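Local coordinates for beta-N-acetylglucosaminidase-like protein Glycoside hydrolase family 20 (Flavobacterium johnsoniae, PDB 6YHH) that probably removes terminal N-acetylglucosamine units from chitin oligosaccharides as a family 20 beta-N-acetylhexosaminidase in bacterial chitin breakdown, at residues W465-A470 with C560-K565; G385-M390 with L416-A421; R497-E500 with H505-N508. One frame throughout, in Å; residues are numbered along the deposited sequence.

Contact 1 of 3, residues W465-A470 with C560-K565; sequences WPRTAA and CTPDAK
Arg467 and Pro562 meet where a helix of the TIM-barrel catalytic domain packs against the C-terminal helical part of the chain. Arg467 stands in the first turn of helix 467-476, right after the N-cap residue Pro466, whose preceding peptide bond is cis. Pro562 belongs to the loop between helices 556-559 and 565-579. The approach is one of side chains alone, because the nearest CA atoms, those of Arg467 and Pro562, remain 9.1 Å apart.

The arginine chain runs out past CG and bends sharply at chi3 (-65°), which turns its guanidinium across the proline ring instead of letting it extend farther. Pro562 CG then sits over one face of the guanidinium, displaced toward its rim, 3.7 Å from Arg467 NE and 3.9 Å from Arg467 NH1. This is van der Waals packing of an aliphatic ring on a flat cation, the two side chains crossing at about a right angle. The N-H groups go to backbone carbonyls: NH1 to that of Tyr418, and NH2 to those of both Arg463 and Ile414. The buried cation is thus gripped by three carbonyl oxygens, which also fix its rotation.

Asp563 adds a smaller share. Its carboxylate is directed to other partners, a salt bridge with Arg488 and the backbone N-H of Val420, so the loop is also tied to helices 484-497 and 420-424. Asp563 OD2 lies 5.5 Å from Arg467 NE, too far for an ion pair, so any attraction between the opposite charges is probably modest; the acid comes nearest the arginine at its aliphatic part, with Asp563 OD2 4.3 Å from Arg467 CD.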
# COMPACT_ATOMS: atom_id res chain seq x y z
N TRP A 465 6.50 -1.03 13.27
CA TRP A 465 7.24 0.27 13.19
C TRP A 465 6.48 1.32 13.94
O TRP A 465 5.23 1.40 13.82
CB TRP A 465 7.41 0.68 11.72
CG TRP A 465 8.06 -0.44 10.90
CD1 TRP A 465 7.44 -1.31 9.99
CD2 TRP A 465 9.44 -0.86 10.96
NE1 TRP A 465 8.36 -2.23 9.53
CE2 TRP A 465 9.59 -1.96 10.10
CE3 TRP A 465 10.57 -0.43 11.73
CZ2 TRP A 465 10.78 -2.64 9.98
CZ3 TRP A 465 11.77 -1.08 11.56
CH2 TRP A 465 11.86 -2.22 10.69
N PRO A 466 7.18 2.20 14.70
CA PRO A 466 8.61 2.32 14.71
C PRO A 466 9.33 1.54 15.80
O PRO A 466 10.57 1.67 15.92
CB PRO A 466 8.83 3.81 14.94
CG PRO A 466 7.70 4.14 15.89
CD PRO A 466 6.53 3.30 15.39
N ARG A 467 8.67 0.72 16.58
CA ARG A 467 9.36 0.02 17.65
C ARG A 467 10.50 -0.86 17.20
O ARG A 467 11.52 -0.98 17.93
CB ARG A 467 8.42 -0.74 18.60
CG ARG A 467 7.46 0.16 19.40
CD ARG A 467 6.44 -0.51 20.32
NE ARG A 467 5.52 -1.26 19.44
CZ ARG A 467 5.03 -2.45 19.68
NH1 ARG A 467 5.17 -3.02 20.85
NH2 ARG A 467 4.39 -3.07 18.70
N THR A 468 10.39 -1.53 16.05
CA THR A 468 11.46 -2.36 15.58
C THR A 468 12.73 -1.56 15.22
O THR A 468 13.82 -2.11 15.20
CB THR A 468 10.95 -3.25 14.45
OG1 THR A 468 9.86 -4.02 15.03
CG2 THR A 468 12.04 -4.16 13.92
N ALA A 469 12.56 -0.26 14.98
CA ALA A 469 13.73 0.63 14.72
C ALA A 469 14.56 0.81 15.96
O ALA A 469 15.79 0.80 15.88
CB ALA A 469 13.32 1.92 14.06
N ALA A 470 13.91 0.88 17.14
CA ALA A 470 14.63 0.89 18.41
C ALA A 470 15.33 -0.45 18.68
O ALA A 470 16.44 -0.49 19.15
CB ALA A 470 13.69 1.30 19.54
N CYS A 560 -4.77 2.55 17.35
CA CYS A 560 -3.93 2.92 18.48
C CYS A 560 -2.62 2.11 18.57
O CYS A 560 -2.52 0.95 18.04
CB CYS A 560 -4.68 2.77 19.81
SG CYS A 560 -6.10 3.86 19.96
N THR A 561 -1.62 2.76 19.21
CA THR A 561 -0.31 2.15 19.37
C THR A 561 0.21 2.39 20.76
O THR A 561 -0.26 3.31 21.39
CB THR A 561 0.67 2.71 18.31
OG1 THR A 561 0.50 4.13 18.21
CG2 THR A 561 0.30 2.15 16.96
N PRO A 562 1.24 1.65 21.23
CA PRO A 562 1.89 2.02 22.52
C PRO A 562 2.63 3.34 22.42
O PRO A 562 2.73 3.93 21.35
CB PRO A 562 2.93 0.90 22.75
CG PRO A 562 2.78 -0.04 21.59
CD PRO A 562 1.92 0.54 20.56
N ASP A 563 3.04 3.85 23.58
CA ASP A 563 3.77 5.13 23.67
C ASP A 563 2.94 6.25 23.05
O ASP A 563 3.42 7.08 22.24
CB ASP A 563 5.17 4.99 23.03
CG ASP A 563 6.00 3.92 23.69
OD1 ASP A 563 6.43 4.15 24.82
OD2 ASP A 563 6.13 2.81 23.07
N ALA A 564 1.66 6.29 23.40
CA ALA A 564 0.78 7.31 22.81
C ALA A 564 1.34 8.72 23.05
O ALA A 564 1.67 9.05 24.19
CB ALA A 564 -0.59 7.18 23.49
N LYS A 565 1.40 9.56 22.01
CA LYS A 565 2.28 10.75 22.14
C LYS A 565 1.78 11.73 23.15
O LYS A 565 2.58 12.34 23.86
CB LYS A 565 2.52 11.41 20.82
CG LYS A 565 1.46 12.08 20.12
CD LYS A 565 1.96 12.73 18.77

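Contact 2 of 3, residues G385-M390 with L416-A421; sequences GPNEGM and LMYPVA
Asn387 reaches across to Tyr418 and donates an amide hydrogen to the phenol oxygen, ND2 to OH 3.0 Å, with an N-H...O angle of 151°. The two side chains come from opposite directions. Their flat groups are neither coplanar nor perpendicular, the amide and ring planes lying 49° apart, and OH is tilted somewhat out of the amide plane. In Asn387 a chi1 of -65° puts CG opposite the carbonyl carbon, a rotamer that sends the amide away from the short 3-10 turn and toward the tyrosine. ND2 arrives at the ring's edge, near its plane.

Water 1 meets the same phenol oxygen, 2.6 Å from Tyr418 OH and in the plane of the ring, and gives a weak bond to Asn387 OD1. The amide therefore meets the hydroxyl directly through ND2 and, weakly, through the water at OD1. Leu416 supplies the apolar side: its CD1 packs against Asn387 ND2 at 3.7 Å, while its CB lies over one face of the Tyr418 ring, offset toward the rim.

The loop carrying Asn387 is braced from within. Glu388 curls back so that its OE1 accepts from Gly385 N at 2.9 Å; Gly385 O in turn receives Glu388 N and Met390 N from opposite faces of its plane. Asn387 is about 9 Å, side chain to side chain, from Glu317, the predicted proton donor, so the contact lies near the probable active site.

In the barrel, 385-390 follows strand 379-382 and precedes helix 394-401, whereas 416-421 comes after strand 406-408 and leads into helix 420-424, whose Val420 packs on helices 467-476 and 484-497.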
# COMPACT_ATOMS: atom_id res chain seq x y z
N GLY A 385 10.20 -16.54 28.76
CA GLY A 385 10.53 -15.62 29.82
C GLY A 385 9.37 -15.55 30.80
O GLY A 385 8.63 -16.51 30.98
N PRO A 386 9.15 -14.41 31.42
CA PRO A 386 8.11 -14.37 32.46
C PRO A 386 6.69 -14.69 32.03
O PRO A 386 5.92 -15.20 32.80
CB PRO A 386 8.22 -12.93 33.02
CG PRO A 386 8.86 -12.14 31.88
CD PRO A 386 9.87 -13.14 31.30
N ASN A 387 6.34 -14.39 30.78
CA ASN A 387 5.01 -14.79 30.26
C ASN A 387 4.78 -16.32 30.25
O ASN A 387 3.63 -16.77 30.22
CB ASN A 387 4.77 -14.24 28.85
CG ASN A 387 4.70 -12.74 28.78
OD1 ASN A 387 4.57 -12.03 29.79
ND2 ASN A 387 4.83 -12.22 27.58
N GLU A 388 5.85 -17.09 30.26
CA GLU A 388 5.86 -18.59 30.27
C GLU A 388 6.34 -19.11 31.60
O GLU A 388 6.63 -20.29 31.74
CB GLU A 388 6.77 -19.06 29.11
CG GLU A 388 6.33 -18.66 27.71
CD GLU A 388 6.44 -17.19 27.35
OE1 GLU A 388 7.50 -16.56 27.67
OE2 GLU A 388 5.50 -16.69 26.66
N GLY A 389 6.42 -18.21 32.58
CA GLY A 389 6.87 -18.54 33.94
C GLY A 389 8.34 -18.75 34.15
O GLY A 389 8.76 -19.37 35.15
N MET A 390 9.14 -18.23 33.21
CA MET A 390 10.59 -18.39 33.22
C MET A 390 11.26 -17.06 33.49
O MET A 390 10.62 -16.02 33.52
CB MET A 390 11.04 -18.85 31.85
CG MET A 390 11.51 -20.28 31.81
SD MET A 390 10.65 -21.12 30.50
CE MET A 390 9.51 -21.89 31.66
N LEU A 416 2.84 -7.98 21.21
CA LEU A 416 2.10 -7.90 22.46
C LEU A 416 1.81 -6.47 22.88
O LEU A 416 1.27 -6.21 23.93
CB LEU A 416 2.92 -8.68 23.53
CG LEU A 416 3.06 -10.18 23.16
CD1 LEU A 416 3.89 -10.89 24.28
CD2 LEU A 416 1.78 -10.91 22.83
N MET A 417 2.30 -5.53 22.07
CA MET A 417 1.97 -4.10 22.22
C MET A 417 2.58 -3.44 23.45
O MET A 417 2.04 -2.42 23.97
CB MET A 417 0.45 -3.82 22.11
CG MET A 417 -0.19 -4.49 20.88
SD MET A 417 0.72 -4.26 19.35
CE MET A 417 0.46 -2.54 19.05
N TYR A 418 3.68 -3.97 23.90
CA TYR A 418 4.43 -3.33 25.05
C TYR A 418 5.09 -2.03 24.64
O TYR A 418 5.37 -1.74 23.47
CB TYR A 418 5.47 -4.33 25.56
CG TYR A 418 5.00 -5.68 26.05
CD1 TYR A 418 3.91 -5.81 26.85
CD2 TYR A 418 5.72 -6.83 25.77
CE1 TYR A 418 3.50 -7.01 27.35
CE2 TYR A 418 5.34 -8.06 26.27
CZ TYR A 418 4.23 -8.16 27.05
OH TYR A 418 3.84 -9.38 27.58
N PRO A 419 5.38 -1.18 25.65
CA PRO A 419 6.07 0.08 25.35
C PRO A 419 7.45 -0.13 24.74
O PRO A 419 8.13 -1.14 25.07
CB PRO A 419 6.21 0.72 26.74
CG PRO A 419 5.26 -0.02 27.61
CD PRO A 419 5.16 -1.43 27.07
N VAL A 420 7.85 0.81 23.89
CA VAL A 420 9.13 0.73 23.19
C VAL A 420 10.30 0.52 24.16
O VAL A 420 11.23 -0.21 23.85
CB VAL A 420 9.35 1.86 22.21
CG1 VAL A 420 9.56 3.22 22.98
CG2 VAL A 420 10.51 1.62 21.30
N ALA A 421 10.30 1.18 25.32
CA ALA A 421 11.46 1.02 26.21
C ALA A 421 11.68 -0.38 26.70
O ALA A 421 12.81 -0.75 26.89
CB ALA A 421 11.30 1.95 27.40
O HOH W 1 2.19 -9.51 29.56

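Contact 3 of 3, residues R497-E500 with H505-N508; sequences RLEE and HIKN
Two consecutive pieces of chain, the end of helix 484-497 with the 3-10 turn after it and the start of helix 507-517, face each other across a short connection, closest at the CA atoms of Glu499 and Ile506, 8.0 Å apart. Glu499 is central. Its extended side chain crosses that of Ile506 at about a right angle, bringing Glu499 OE2 3.5 Å from Ile506 CB and Glu499 CD 3.7 Å from Ile506 CD1.

His505 comes in beside the glutamate stem. With chi1 at 51° its CG is wedged between the two backbone branches, which folds the ring back toward the first segment, and His505 CE1 approaches Leu498 CB at 4.1 Å and also Glu499 CG, obliquely to the ring in both cases. Beyond the contact, NE2 bonds to Ser495 O in helix 484-497.

Two waters complete the junction. Water 3 donates to Glu499 OE2 at 2.6 Å and accepts from Lys507 N at 2.9 Å, while water 2 links Glu499 O to Lys507 NZ in the same donor-and-acceptor fashion.

The side chains also serve the dimer: Glu499 OE1 forms a salt bridge with Arg514 of the second subunit, and Glu499 and Lys507 both pack on Val511 of that subunit. With Glu499 OE2 6.3 Å from Lys507 NZ, the segments are joined by water and apolar packing rather than by a direct ion pair, and the salt bridge across the interface would favour a negatively charged Glu499.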
# COMPACT_ATOMS: atom_id res chain seq x y z
N ARG A 497 10.72 8.98 7.90
CA ARG A 497 11.41 8.68 6.64
C ARG A 497 11.16 7.28 6.10
O ARG A 497 11.31 7.02 4.92
CB ARG A 497 12.88 9.06 6.72
CG ARG A 497 13.10 10.57 6.79
CD ARG A 497 12.54 11.34 5.58
NE ARG A 497 12.99 12.76 5.63
CZ ARG A 497 12.55 13.68 4.78
NH1 ARG A 497 11.68 13.34 3.82
NH2 ARG A 497 12.91 14.96 4.91
N LEU A 498 10.73 6.34 6.98
CA LEU A 498 10.36 5.04 6.48
C LEU A 498 9.15 5.12 5.53
O LEU A 498 8.96 4.19 4.71
CB LEU A 498 10.07 4.05 7.64
CG LEU A 498 11.19 3.64 8.56
CD1 LEU A 498 10.64 2.87 9.74
CD2 LEU A 498 12.18 2.76 7.79
N GLU A 499 8.37 6.20 5.59
CA GLU A 499 7.19 6.27 4.73
C GLU A 499 7.53 6.27 3.27
O GLU A 499 6.72 5.84 2.43
CB GLU A 499 6.34 7.48 5.03
CG GLU A 499 5.61 7.47 6.38
CD GLU A 499 4.55 8.51 6.45
OE1 GLU A 499 4.87 9.68 6.32
OE2 GLU A 499 3.37 8.07 6.50
N GLU A 500 8.73 6.75 2.92
CA GLU A 500 9.12 6.72 1.53
C GLU A 500 9.29 5.33 0.96
O GLU A 500 9.34 5.18 -0.24
CB GLU A 500 10.39 7.55 1.28
CG GLU A 500 11.65 6.85 1.75
CD GLU A 500 12.89 7.74 1.90
OE1 GLU A 500 12.75 8.98 1.85
OE2 GLU A 500 13.96 7.13 2.14
N HIS A 505 2.58 2.58 8.62
CA HIS A 505 2.29 2.76 10.05
C HIS A 505 1.53 4.05 10.41
O HIS A 505 0.62 4.04 11.22
CB HIS A 505 3.54 2.63 10.91
CG HIS A 505 4.68 3.46 10.46
ND1 HIS A 505 5.23 3.34 9.20
CD2 HIS A 505 5.43 4.40 11.10
CE1 HIS A 505 6.20 4.22 9.07
NE2 HIS A 505 6.39 4.82 10.23
N ILE A 506 1.86 5.14 9.76
CA ILE A 506 1.20 6.43 10.00
C ILE A 506 -0.05 6.52 9.12
O ILE A 506 -1.15 6.88 9.60
CB ILE A 506 2.18 7.62 9.73
CG1 ILE A 506 3.43 7.49 10.64
CG2 ILE A 506 1.49 8.93 10.05
CD1 ILE A 506 4.60 8.31 10.18
N LYS A 507 0.08 6.24 7.83
CA LYS A 507 -1.01 6.58 6.88
C LYS A 507 -2.24 5.67 6.99
O LYS A 507 -3.37 6.14 6.80
CB LYS A 507 -0.47 6.63 5.42
CG LYS A 507 -0.10 5.30 4.80
CD LYS A 507 0.66 5.50 3.51
CE LYS A 507 0.90 4.21 2.80
NZ LYS A 507 1.83 4.37 1.61
N ASN A 508 -2.04 4.38 7.30
CA ASN A 508 -3.17 3.49 7.40
C ASN A 508 -4.01 3.81 8.65
O ASN A 508 -5.17 3.45 8.72
CB ASN A 508 -2.74 2.00 7.34
CG ASN A 508 -2.61 1.47 5.92
OD1 ASN A 508 -2.40 0.19 5.70
ND2 ASN A 508 -2.70 2.35 4.97
O HOH W 2 4.14 5.11 3.03
O HOH W 3 2.71 5.55 6.89

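Overall arrangement
Contacts 1 and 2 adjoin, their centres 15 Å apart, through the 416-421 segment: Arg467 NH1 lies 2.9 Å from Tyr418 O and Asp563 OD2 lies 2.8 Å from Val420 N, both probable hydrogen bonds. Segment 416-421 is thus shared: its backbone bonds to contact 1, while its Leu416 and Tyr418 side chains form contact 2, and Leu416 is about 6 Å, side chain to ligand, from a bound Tris molecule. Contact 3, formed within the chain between the two segments of contact 1, touches it where Trp465 CE3 packs on Leu498 CD1 at 3.8 Å. Contacts 2 and 3 lie on opposite sides of the chain's centre, 26 Å apart between centres, contact 3 facing the second subunit.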